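Local coordinates for protein aspartate-semialdehyde dehydrogenase (Thermus thermophilus, PDB 2YV3) that probably catalyses the NADPH-dependent reductive dephosphorylation of L-aspartyl-4-phosphate to L-aspartate-semialdehyde, the second step from aspartate toward lysine, methionine and threonine, at residues Gly7-Val12 / Val41-Arg46; Gly284-Glu289 / Gln311-Ala316; Gln152-Ala157 / Glu181-Pro186. One frame throughout, in Å; residues are numbered along the deposited sequence.

All three contacts are small, largely apolar and partly buried, and each lies near the predicted NADP(+) site. Contact 1 belongs to the Rossmann domain and joins its glycine-rich loop to an outermost strand, 42-45. Contacts 2 and 3 lie in the dimerisation domain. Contact 2 is the most central, its centre about 8 Å from that of the chain, against about 19 and 16 Å for those of contacts 1 and 3. Contact 1 is aliphatic, contact 2 sets a leucine against carbonyls and an indole, and contact 3 sets methyls against a phenyl ring. Leu312 of contact 2 packs on Ala11 and Val12 of contact 1. Gln311 OE1 of contact 2 probably hydrogen-bonds Ser155 OG of contact 3.

Contact 1: residues Gly7-Val12 / Val41-Arg46; sequences GATGAV and VRLAFR
Leu43 reaches from strand 42-45 onto Ala8 and Thr9, in the glycine-rich loop of a Rossmann fold. This loop links strand 3-6 to helix 11-22, and Gly10 is the N-cap of that helix. Thr9, Gly10, Ala11 and Val12 are predicted to bind NADP(+), as such loops do in this fold. Strand 42-45 is the outermost strand at its end of the sheet.

The packing is aliphatic, and the two branches of Leu43 divide the work. CD2 meets the methyl of Ala8, with Leu43 CD2 and Ala8 CB 3.5 Å apart. CD1 turns to Thr9. Leu43 CB points at the loop, and with CG beside the backbone N (chi1 -66°) the fork continues that way. Ala8 also points its CB at the strand. Both Ala8 and Leu43 pack on Val52 and Leu32, so the two touching residues share neighbours on strands 48-54 and 31-34.

The hydrogen bonding lies within the loop or with its surroundings. Gly10 N donates to Gly7 O at 3.1 Å, within the bend that leads into the helix. Thr9 keeps its two branches apart in role. OG1 makes a weak hydrogen bond with Ser38, another residue predicted to bind NADP(+). CG2 is the branch given to the strand: the Thr9 and Leu43 side chains cross at about a right angle, with Thr9 CG2 4.1 Å from Leu43 CD1.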
ATOM      1  N   GLY A   7     -29.260  -9.757   7.936  1.00 31.03           N
ATOM      2  CA  GLY A   7     -28.447  -8.630   7.507  1.00 24.63           C
ATOM      3  C   GLY A   7     -28.751  -8.061   6.126  1.00 31.55           C
ATOM      4  O   GLY A   7     -28.237  -7.008   5.764  1.00 34.66           O
ATOM      5  N   ALA A   8     -29.585  -8.753   5.356  1.00 34.73           N
ATOM      6  CA  ALA A   8     -29.961  -8.332   4.001  1.00 33.97           C
ATOM      7  C   ALA A   8     -29.329  -7.066   3.422  1.00 27.32           C
ATOM      8  O   ALA A   8     -28.346  -7.122   2.696  1.00 34.89           O
ATOM      9  CB  ALA A   8     -31.483  -8.215   3.901  1.00 33.95           C
ATOM     10  N   THR A   9     -29.920  -5.929   3.758  1.00 32.67           N
ATOM     11  CA  THR A   9     -29.527  -4.597   3.273  1.00 27.19           C
ATOM     12  C   THR A   9     -28.074  -4.093   3.334  1.00 25.91           C
ATOM     13  O   THR A   9     -27.785  -2.957   2.939  1.00 25.92           O
ATOM     14  CB  THR A   9     -30.427  -3.555   3.934  1.00 22.73           C
ATOM     15  OG1 THR A   9     -30.042  -3.380   5.298  1.00 18.30           O
ATOM     16  CG2 THR A   9     -31.874  -4.038   3.906  1.00 27.55           C
ATOM     17  N   GLY A  10     -27.159  -4.929   3.805  1.00 33.67           N
ATOM     18  CA  GLY A  10     -25.764  -4.526   3.891  1.00 25.52           C
ATOM     19  C   GLY A  10     -24.968  -4.831   2.632  1.00 30.57           C
ATOM     20  O   GLY A  10     -25.494  -5.401   1.671  1.00 18.33           O
ATOM     21  N   ALA A  11     -23.692  -4.456   2.638  1.00 27.52           N
ATOM     22  CA  ALA A  11     -22.827  -4.697   1.491  1.00 26.70           C
ATOM     23  C   ALA A  11     -22.687  -6.199   1.243  1.00 20.25           C
ATOM     24  O   ALA A  11     -22.901  -6.683   0.147  1.00 22.33           O
ATOM     25  CB  ALA A  11     -21.476  -4.076   1.737  1.00 32.53           C
ATOM     26  N   VAL A  12     -22.329  -6.936   2.275  1.00 20.12           N
ATOM     27  CA  VAL A  12     -22.197  -8.372   2.152  1.00 23.44           C
ATOM     28  C   VAL A  12     -23.588  -8.966   1.869  1.00 25.69           C
ATOM     29  O   VAL A  12     -23.788  -9.660   0.864  1.00 10.37           O
ATOM     30  CB  VAL A  12     -21.607  -8.978   3.462  1.00 22.40           C
ATOM     31  CG1 VAL A  12     -21.622 -10.496   3.407  1.00 24.74           C
ATOM     32  CG2 VAL A  12     -20.190  -8.463   3.672  1.00  7.84           C
ATOM     33  N   VAL A  41     -38.342  -2.605   3.827  1.00 41.03           N
ATOM     34  CA  VAL A  41     -37.617  -2.270   2.613  1.00 35.23           C
ATOM     35  C   VAL A  41     -37.556  -3.520   1.746  1.00 45.15           C
ATOM     36  O   VAL A  41     -37.719  -4.640   2.248  1.00 42.13           O
ATOM     37  CB  VAL A  41     -36.196  -1.809   2.949  1.00 33.81           C
ATOM     38  CG1 VAL A  41     -35.278  -1.946   1.731  1.00 19.64           C
ATOM     39  CG2 VAL A  41     -36.242  -0.372   3.456  1.00 39.55           C
ATOM     40  N   ARG A  42     -37.325  -3.331   0.449  1.00 44.17           N
ATOM     41  CA  ARG A  42     -37.263  -4.458  -0.466  1.00 39.75           C
ATOM     42  C   ARG A  42     -35.995  -4.544  -1.327  1.00 35.54           C
ATOM     43  O   ARG A  42     -35.464  -3.542  -1.834  1.00 28.66           O
ATOM     44  CB  ARG A  42     -38.510  -4.468  -1.365  1.00 33.20           C
ATOM     45  CG  ARG A  42     -39.812  -4.694  -0.621  1.00 21.51           C
ATOM     46  CD  ARG A  42     -40.845  -3.705  -1.100  1.00 23.96           C
ATOM     47  NE  ARG A  42     -40.287  -2.355  -1.064  1.00 37.97           N
ATOM     48  CZ  ARG A  42     -40.607  -1.378  -1.909  1.00 30.33           C
ATOM     49  NH1 ARG A  42     -41.495  -1.589  -2.872  1.00 21.80           N
ATOM     50  NH2 ARG A  42     -40.013  -0.200  -1.807  1.00 25.01           N
ATOM     51  N   LEU A  43     -35.511  -5.772  -1.457  1.00 32.32           N
ATOM     52  CA  LEU A  43     -34.336  -6.065  -2.258  1.00 38.13           C
ATOM     53  C   LEU A  43     -34.851  -6.786  -3.504  1.00 36.24           C
ATOM     54  O   LEU A  43     -36.042  -6.747  -3.806  1.00 33.69           O
ATOM     55  CB  LEU A  43     -33.348  -6.954  -1.480  1.00 36.46           C
ATOM     56  CG  LEU A  43     -32.663  -6.373  -0.241  1.00 29.10           C
ATOM     57  CD1 LEU A  43     -33.696  -5.775   0.681  1.00 32.92           C
ATOM     58  CD2 LEU A  43     -31.882  -7.464   0.478  1.00 30.35           C
ATOM     59  N   ALA A  44     -33.962  -7.457  -4.218  1.00 36.79           N
ATOM     60  CA  ALA A  44     -34.359  -8.129  -5.440  1.00 37.11           C
ATOM     61  C   ALA A  44     -33.592  -9.409  -5.622  1.00 30.38           C
ATOM     62  O   ALA A  44     -32.372  -9.456  -5.445  1.00 42.08           O
ATOM     63  CB  ALA A  44     -34.116  -7.214  -6.629  1.00 24.02           C
ATOM     64  N   PHE A  45     -34.315 -10.445  -5.999  1.00 17.50           N
ATOM     65  CA  PHE A  45     -33.715 -11.736  -6.206  1.00 26.72           C
ATOM     66  C   PHE A  45     -34.392 -12.338  -7.426  1.00 30.98           C
ATOM     67  O   PHE A  45     -35.587 -12.136  -7.642  1.00 29.33           O
ATOM     68  CB  PHE A  45     -33.941 -12.601  -4.965  1.00 30.47           C
ATOM     69  CG  PHE A  45     -33.092 -13.827  -4.922  1.00 29.27           C
ATOM     70  CD1 PHE A  45     -31.711 -13.736  -5.091  1.00 32.74           C
ATOM     71  CD2 PHE A  45     -33.662 -15.070  -4.714  1.00 19.01           C
ATOM     72  CE1 PHE A  45     -30.912 -14.869  -5.054  1.00 36.09           C
ATOM     73  CE2 PHE A  45     -32.873 -16.210  -4.672  1.00 30.46           C
ATOM     74  CZ  PHE A  45     -31.495 -16.113  -4.843  1.00 35.04           C
ATOM     75  N   ARG A  46     -33.633 -13.072  -8.227  1.00 30.70           N
ATOM     76  CA  ARG A  46     -34.181 -13.671  -9.433  1.00 35.42           C
ATOM     77  C   ARG A  46     -35.135 -12.678 -10.149  1.00 40.41           C
ATOM     78  O   ARG A  46     -36.074 -13.075 -10.859  1.00 43.49           O
ATOM     79  CB  ARG A  46     -34.882 -14.981  -9.075  1.00 30.32           C
ATOM     80  CG  ARG A  46     -33.913 -16.065  -8.603  1.00 37.64           C
ATOM     81  CD  ARG A  46     -34.610 -17.422  -8.435  1.00 27.18           C
ATOM     82  NE  ARG A  46     -33.668 -18.516  -8.181  1.00 41.29           N
ATOM     83  CZ  ARG A  46     -33.385 -19.029  -6.978  1.00 37.58           C
ATOM     84  NH1 ARG A  46     -33.977 -18.556  -5.894  1.00 25.86           N
ATOM     85  NH2 ARG A  46     -32.493 -20.010  -6.860  1.00 27.07           N
TER

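Contact 2: residues Gly284-Glu289 / Gln311-Ala316; sequences GKWDVE and QLLKGA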
ATOM      1  N   GLY A 284     -15.007  -7.849  -8.732  1.00 25.27           N
ATOM      2  CA  GLY A 284     -16.039  -8.406  -9.580  1.00 21.65           C
ATOM      3  C   GLY A 284     -15.901  -9.905  -9.759  1.00 21.38           C
ATOM      4  O   GLY A 284     -16.876 -10.638  -9.658  1.00 21.75           O
ATOM      5  N   LYS A 285     -14.684 -10.368 -10.017  1.00 23.52           N
ATOM      6  CA  LYS A 285     -14.431 -11.787 -10.233  1.00 23.57           C
ATOM      7  C   LYS A 285     -14.502 -12.595  -8.939  1.00 27.69           C
ATOM      8  O   LYS A 285     -14.247 -12.050  -7.871  1.00 34.97           O
ATOM      9  CB  LYS A 285     -13.062 -11.955 -10.871  1.00 29.64           C
ATOM     10  CG  LYS A 285     -13.068 -11.805 -12.373  1.00 30.36           C
ATOM     11  CD  LYS A 285     -12.101 -12.793 -13.002  1.00 31.59           C
ATOM     12  CE  LYS A 285     -10.653 -12.413 -12.756  1.00 24.68           C
ATOM     13  NZ  LYS A 285     -10.152 -11.495 -13.831  1.00 19.47           N
ATOM     14  N   TRP A 286     -14.855 -13.880  -9.012  1.00 22.87           N
ATOM     15  CA  TRP A 286     -14.919 -14.691  -7.788  1.00 27.07           C
ATOM     16  C   TRP A 286     -13.500 -15.100  -7.443  1.00 23.19           C
ATOM     17  O   TRP A 286     -13.204 -15.471  -6.312  1.00 24.04           O
ATOM     18  CB  TRP A 286     -15.778 -15.954  -7.954  1.00 21.89           C
ATOM     19  CG  TRP A 286     -17.151 -15.711  -8.495  1.00 37.29           C
ATOM     20  CD1 TRP A 286     -17.842 -14.532  -8.484  1.00 40.92           C
ATOM     21  CD2 TRP A 286     -17.999 -16.663  -9.151  1.00 42.08           C
ATOM     22  NE1 TRP A 286     -19.061 -14.685  -9.103  1.00 33.30           N
ATOM     23  CE2 TRP A 286     -19.181 -15.983  -9.532  1.00 39.14           C
ATOM     24  CE3 TRP A 286     -17.871 -18.024  -9.474  1.00 42.41           C
ATOM     25  CZ2 TRP A 286     -20.234 -16.619 -10.202  1.00 29.17           C
ATOM     26  CZ3 TRP A 286     -18.918 -18.657 -10.139  1.00 37.37           C
ATOM     27  CH2 TRP A 286     -20.082 -17.949 -10.503  1.00 36.21           C
ATOM     28  N   ASP A 287     -12.612 -15.024  -8.420  1.00 20.19           N
ATOM     29  CA  ASP A 287     -11.233 -15.382  -8.156  1.00 23.17           C
ATOM     30  C   ASP A 287     -10.427 -14.284  -7.502  1.00 27.31           C
ATOM     31  O   ASP A 287     -10.877 -13.146  -7.304  1.00 38.12           O
ATOM     32  CB  ASP A 287     -10.509 -15.790  -9.433  1.00 16.43           C
ATOM     33  CG  ASP A 287     -10.790 -17.203  -9.819  1.00 22.51           C
ATOM     34  OD1 ASP A 287     -11.515 -17.874  -9.062  1.00 20.21           O
ATOM     35  OD2 ASP A 287     -10.281 -17.639 -10.875  1.00 43.25           O
ATOM     36  N   VAL A 288      -9.206 -14.658  -7.177  1.00 20.80           N
ATOM     37  CA  VAL A 288      -8.261 -13.765  -6.575  1.00 18.33           C
ATOM     38  C   VAL A 288      -7.148 -13.818  -7.581  1.00 18.94           C
ATOM     39  O   VAL A 288      -6.820 -14.893  -8.086  1.00 33.58           O
ATOM     40  CB  VAL A 288      -7.765 -14.323  -5.213  1.00 29.20           C
ATOM     41  CG1 VAL A 288      -7.433 -15.810  -5.343  1.00 28.96           C
ATOM     42  CG2 VAL A 288      -6.535 -13.574  -4.751  1.00 23.99           C
ATOM     43  N   GLU A 289      -6.575 -12.679  -7.910  1.00 15.54           N
ATOM     44  CA  GLU A 289      -5.468 -12.697  -8.841  1.00 17.38           C
ATOM     45  C   GLU A 289      -4.208 -12.691  -8.013  1.00 13.86           C
ATOM     46  O   GLU A 289      -4.213 -12.186  -6.898  1.00 25.80           O
ATOM     47  CB  GLU A 289      -5.530 -11.484  -9.767  1.00 26.00           C
ATOM     48  CG  GLU A 289      -6.550 -11.661 -10.901  1.00 31.21           C
ATOM     49  CD  GLU A 289      -6.954 -10.343 -11.543  1.00 36.23           C
ATOM     50  OE1 GLU A 289      -7.752 -10.356 -12.499  1.00 29.33           O
ATOM     51  OE2 GLU A 289      -6.476  -9.289 -11.080  1.00 35.91           O
ATOM     52  N   GLN A 311     -13.192  -7.744  -2.181  1.00 20.79           N
ATOM     53  CA  GLN A 311     -13.477  -7.705  -0.750  1.00 26.83           C
ATOM     54  C   GLN A 311     -14.918  -8.067  -0.345  1.00 28.99           C
ATOM     55  O   GLN A 311     -15.135  -8.630   0.723  1.00 36.19           O
ATOM     56  CB  GLN A 311     -13.088  -6.326  -0.220  1.00 33.40           C
ATOM     57  CG  GLN A 311     -13.116  -6.181   1.280  1.00 27.21           C
ATOM     58  CD  GLN A 311     -14.495  -5.884   1.814  1.00 41.47           C
ATOM     59  OE1 GLN A 311     -15.308  -5.232   1.143  1.00 47.12           O
ATOM     60  NE2 GLN A 311     -14.771  -6.342   3.037  1.00 44.82           N
ATOM     61  N   LEU A 312     -15.905  -7.763  -1.181  1.00 30.75           N
ATOM     62  CA  LEU A 312     -17.275  -8.123  -0.843  1.00 25.63           C
ATOM     63  C   LEU A 312     -17.585  -9.548  -1.250  1.00 24.15           C
ATOM     64  O   LEU A 312     -18.608 -10.101  -0.871  1.00 21.76           O
ATOM     65  CB  LEU A 312     -18.273  -7.182  -1.511  1.00 23.55           C
ATOM     66  CG  LEU A 312     -18.912  -6.232  -0.498  1.00 29.74           C
ATOM     67  CD1 LEU A 312     -19.940  -5.371  -1.180  1.00 38.58           C
ATOM     68  CD2 LEU A 312     -19.564  -7.040   0.619  1.00 31.87           C
ATOM     69  N   LEU A 313     -16.698 -10.143  -2.031  1.00 28.77           N
ATOM     70  CA  LEU A 313     -16.905 -11.507  -2.477  1.00 33.06           C
ATOM     71  C   LEU A 313     -16.194 -12.481  -1.551  1.00 34.46           C
ATOM     72  O   LEU A 313     -16.555 -13.648  -1.473  1.00 35.39           O
ATOM     73  CB  LEU A 313     -16.441 -11.672  -3.933  1.00 38.12           C
ATOM     74  CG  LEU A 313     -17.404 -11.118  -4.995  1.00 30.47           C
ATOM     75  CD1 LEU A 313     -16.953 -11.554  -6.363  1.00 39.45           C
ATOM     76  CD2 LEU A 313     -18.788 -11.642  -4.761  1.00 32.53           C
ATOM     77  N   LYS A 314     -15.177 -11.997  -0.846  1.00 46.60           N
ATOM     78  CA  LYS A 314     -14.467 -12.837   0.112  1.00 42.31           C
ATOM     79  C   LYS A 314     -15.080 -12.467   1.465  1.00 42.81           C
ATOM     80  O   LYS A 314     -14.433 -12.128   2.460  1.00 38.30           O
ATOM     81  CB  LYS A 314     -12.958 -12.608   0.024  1.00 35.08           C
ATOM     82  CG  LYS A 314     -12.394 -13.057  -1.349  1.00 34.80           C
ATOM     83  CD  LYS A 314     -12.989 -14.401  -1.832  1.00 19.29           C
ATOM     84  CE  LYS A 314     -12.295 -15.584  -1.158  1.00 33.26           C
ATOM     85  NZ  LYS A 314     -12.978 -16.913  -1.305  1.00 32.86           N
ATOM     86  N   GLY A 315     -16.399 -12.519   1.408  1.00 41.73           N
ATOM     87  CA  GLY A 315     -17.282 -12.272   2.511  1.00 36.37           C
ATOM     88  C   GLY A 315     -18.381 -13.220   2.079  1.00 38.63           C
ATOM     89  O   GLY A 315     -18.546 -14.304   2.658  1.00 37.55           O
ATOM     90  N   ALA A 316     -19.061 -12.846   0.995  1.00 26.91           N
ATOM     91  CA  ALA A 316     -20.171 -13.616   0.450  1.00 26.81           C
ATOM     92  C   ALA A 316     -19.886 -14.846  -0.415  1.00 24.89           C
ATOM     93  O   ALA A 316     -20.654 -15.802  -0.358  1.00 25.15           O
ATOM     94  CB  ALA A 316     -21.110 -12.679  -0.301  1.00 23.40           C
TER
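Leu313 packs on the loop Gly284-Trp286. The loop leads into strand 288-295, an outermost strand of the mixed sheet in the dimerisation domain, whose fold resembles that of glyceraldehyde-3-phosphate dehydrogenase. Leu313 belongs to the short helix 313-316, which follows the neighbouring strand 302-310.

One branch of Leu313 makes the contact. CG stands beside the backbone N (chi1 -77°), and the chain then extends so that CD1 reaches the loop. There it lies beside the carbonyls of Gly284 and Lys285. The same methyl lies at the edge of the indole, near its plane, with Leu313 CD1 3.8 Å from Trp286 CD1, so the edge of the five-membered ring meets the leucine. The Trp286 ring also packs on Arg23, while Leu313 touches Val19 of helix 11-22, so the Rossmann domain borders this contact.

The CB of Lys285 is directed away from segment 311-316, and the chain bends (chi3 -72°) to carry the amine to two carboxylates, those of Glu266 and Glu289. Lys285 NZ is 3.0 Å from Glu289 OE1, which it meets on the anti side, 18° out of the carboxylate plane.

Contact 3: residues Gln152-Ala157 / Glu181-Pro186; sequences QAASGA and EAFAHP
Ala154 and Ala157 sit at the two ends of a tight turn around the short 3-10 segment 155-156, and Phe183 meets them from an irregular loop, with the closest CA pair being Ala157 and Ala182 at 7.4 Å. The turn is closed by a backbone hydrogen bond of 2.7 Å from Ala157 N to Ala154 O. This brings the two alanine methyls to the same aromatic ring.

Phe183 supplies the reach. With chi1 at -53° the ring leaves the backbone on the side of its N and extends to the turn with the far atoms leading. Ala157 CB points at the loop and is 3.7 Å from Phe183 CE1. Ala154 CB lies 4.1 Å from the next ring atom, Phe183 CZ. Both methyls approach the ring obliquely. Ala182 lays its CB over one face, 4.1 Å above the ring plane and toward the rim. Phe183 also packs on Ala161 and Glu164 of helix 159-173, which runs between the two loops.

Farther along 181-186, Ala184, His185 and Pro186 meet the second subunit; the rings of His185 and of Tyr276 of that subunit meet nearly at right angles. Segment 152-157 holds Gln152, predicted to bind substrate, and Ser155 and Gly156, predicted to bind NADP(+). The Ala157 side chain is about 4 Å from that of Arg231, also predicted for substrate, so the contact probably borders the aspartate-semialdehyde dehydrogenase active site.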
ATOM      1  N   GLN A 152      -5.970  -1.943   1.740  1.00 16.28           N
ATOM      2  CA  GLN A 152      -7.401  -2.175   1.885  1.00 27.02           C
ATOM      3  C   GLN A 152      -8.386  -1.143   1.333  1.00 22.22           C
ATOM      4  O   GLN A 152      -8.069   0.035   1.208  1.00 23.92           O
ATOM      5  CB  GLN A 152      -7.706  -2.497   3.354  1.00 36.07           C
ATOM      6  CG  GLN A 152      -7.435  -3.964   3.674  1.00 37.21           C
ATOM      7  CD  GLN A 152      -7.518  -4.267   5.145  1.00 41.23           C
ATOM      8  OE1 GLN A 152      -8.480  -3.882   5.806  1.00 41.66           O
ATOM      9  NE2 GLN A 152      -6.507  -4.967   5.673  1.00 35.70           N
ATOM     10  N   ALA A 153      -9.591  -1.612   1.022  1.00 16.13           N
ATOM     11  CA  ALA A 153     -10.624  -0.779   0.419  1.00 18.61           C
ATOM     12  C   ALA A 153     -11.732  -0.208   1.308  1.00 19.12           C
ATOM     13  O   ALA A 153     -11.887  -0.575   2.466  1.00 18.32           O
ATOM     14  CB  ALA A 153     -11.251  -1.544  -0.742  1.00 21.77           C
ATOM     15  N   ALA A 154     -12.510   0.696   0.721  1.00 21.22           N
ATOM     16  CA  ALA A 154     -13.608   1.355   1.409  1.00 25.76           C
ATOM     17  C   ALA A 154     -14.742   0.392   1.759  1.00 30.19           C
ATOM     18  O   ALA A 154     -15.325   0.495   2.838  1.00 39.19           O
ATOM     19  CB  ALA A 154     -14.134   2.490   0.562  1.00 21.40           C
ATOM     20  N   SER A 155     -15.058  -0.549   0.874  1.00 25.67           N
ATOM     21  CA  SER A 155     -16.145  -1.484   1.173  1.00 35.92           C
ATOM     22  C   SER A 155     -15.946  -2.233   2.495  1.00 32.31           C
ATOM     23  O   SER A 155     -16.914  -2.649   3.132  1.00 30.85           O
ATOM     24  CB  SER A 155     -16.347  -2.485   0.021  1.00 36.61           C
ATOM     25  OG  SER A 155     -15.137  -3.111  -0.347  1.00 42.43           O
ATOM     26  N   GLY A 156     -14.689  -2.386   2.910  1.00 37.45           N
ATOM     27  CA  GLY A 156     -14.394  -3.070   4.156  1.00 33.68           C
ATOM     28  C   GLY A 156     -15.004  -2.309   5.321  1.00 36.25           C
ATOM     29  O   GLY A 156     -15.242  -2.872   6.405  1.00 25.21           O
ATOM     30  N   ALA A 157     -15.258  -1.018   5.087  1.00 29.51           N
ATOM     31  CA  ALA A 157     -15.842  -0.145   6.095  1.00 26.97           C
ATOM     32  C   ALA A 157     -17.346  -0.030   5.862  1.00 33.29           C
ATOM     33  O   ALA A 157     -17.994   0.907   6.336  1.00 35.88           O
ATOM     34  CB  ALA A 157     -15.183   1.231   6.044  1.00  1.75           C
ATOM     35  N   GLU A 181     -15.983  11.119   7.888  1.00 34.12           N
ATOM     36  CA  GLU A 181     -17.032  10.673   8.798  1.00 34.42           C
ATOM     37  C   GLU A 181     -17.033   9.180   8.999  1.00 29.82           C
ATOM     38  O   GLU A 181     -17.266   8.703  10.103  1.00 39.14           O
ATOM     39  CB  GLU A 181     -18.416  11.026   8.262  1.00 41.23           C
ATOM     40  CG  GLU A 181     -18.515  12.305   7.457  1.00 52.43           C
ATOM     41  CD  GLU A 181     -19.040  13.472   8.267  1.00 57.62           C
ATOM     42  OE1 GLU A 181     -19.903  14.203   7.726  1.00 50.11           O
ATOM     43  OE2 GLU A 181     -18.587  13.657   9.427  1.00 57.66           O
ATOM     44  N   ALA A 182     -16.804   8.446   7.914  1.00 30.84           N
ATOM     45  CA  ALA A 182     -16.837   6.989   7.931  1.00 25.45           C
ATOM     46  C   ALA A 182     -15.497   6.328   8.210  1.00 28.73           C
ATOM     47  O   ALA A 182     -15.419   5.119   8.443  1.00 35.17           O
ATOM     48  CB  ALA A 182     -17.397   6.491   6.608  1.00 35.11           C
ATOM     49  N   PHE A 183     -14.438   7.118   8.184  1.00 25.58           N
ATOM     50  CA  PHE A 183     -13.118   6.592   8.434  1.00 22.78           C
ATOM     51  C   PHE A 183     -12.545   7.374   9.604  1.00 32.74           C
ATOM     52  O   PHE A 183     -13.225   8.247  10.165  1.00 27.18           O
ATOM     53  CB  PHE A 183     -12.289   6.764   7.169  1.00 29.13           C
ATOM     54  CG  PHE A 183     -12.947   6.176   5.939  1.00 29.00           C
ATOM     55  CD1 PHE A 183     -12.977   4.796   5.739  1.00 26.81           C
ATOM     56  CD2 PHE A 183     -13.571   6.995   5.009  1.00 28.85           C
ATOM     57  CE1 PHE A 183     -13.612   4.247   4.644  1.00 10.24           C
ATOM     58  CE2 PHE A 183     -14.215   6.454   3.901  1.00 28.59           C
ATOM     59  CZ  PHE A 183     -14.234   5.073   3.723  1.00 28.31           C
ATOM     60  N   ALA A 184     -11.308   7.074   9.986  1.00 32.84           N
ATOM     61  CA  ALA A 184     -10.704   7.787  11.110  1.00 30.92           C
ATOM     62  C   ALA A 184     -10.325   9.205  10.689  1.00 29.05           C
ATOM     63  O   ALA A 184     -10.229  10.120  11.516  1.00 17.01           O
ATOM     64  CB  ALA A 184      -9.463   7.024  11.608  1.00 32.05           C
ATOM     65  N   HIS A 185     -10.116   9.368   9.385  1.00 28.91           N
ATOM     66  CA  HIS A 185      -9.711  10.642   8.801  1.00 28.80           C
ATOM     67  C   HIS A 185     -10.330  10.757   7.398  1.00 25.38           C
ATOM     68  O   HIS A 185     -11.137   9.919   7.003  1.00 19.61           O
ATOM     69  CB  HIS A 185      -8.177  10.670   8.692  1.00 26.34           C
ATOM     70  CG  HIS A 185      -7.465  10.534  10.003  1.00 21.12           C
ATOM     71  ND1 HIS A 185      -7.104  11.619  10.773  1.00 19.27           N
ATOM     72  CD2 HIS A 185      -7.038   9.437  10.674  1.00 26.37           C
ATOM     73  CE1 HIS A 185      -6.483  11.196  11.861  1.00 20.62           C
ATOM     74  NE2 HIS A 185      -6.430   9.876  11.826  1.00 19.58           N
ATOM     75  N   PRO A 186      -9.975  11.814   6.638  1.00 24.51           N
ATOM     76  CA  PRO A 186     -10.547  11.932   5.287  1.00 26.40           C
ATOM     77  C   PRO A 186      -9.721  11.033   4.361  1.00 26.51           C
ATOM     78  O   PRO A 186      -8.517  11.221   4.243  1.00 26.53           O
ATOM     79  CB  PRO A 186     -10.368  13.419   4.952  1.00 27.34           C
ATOM     80  CG  PRO A 186     -10.172  14.077   6.282  1.00 18.89           C
ATOM     81  CD  PRO A 186      -9.348  13.080   7.043  1.00 19.11           C
TER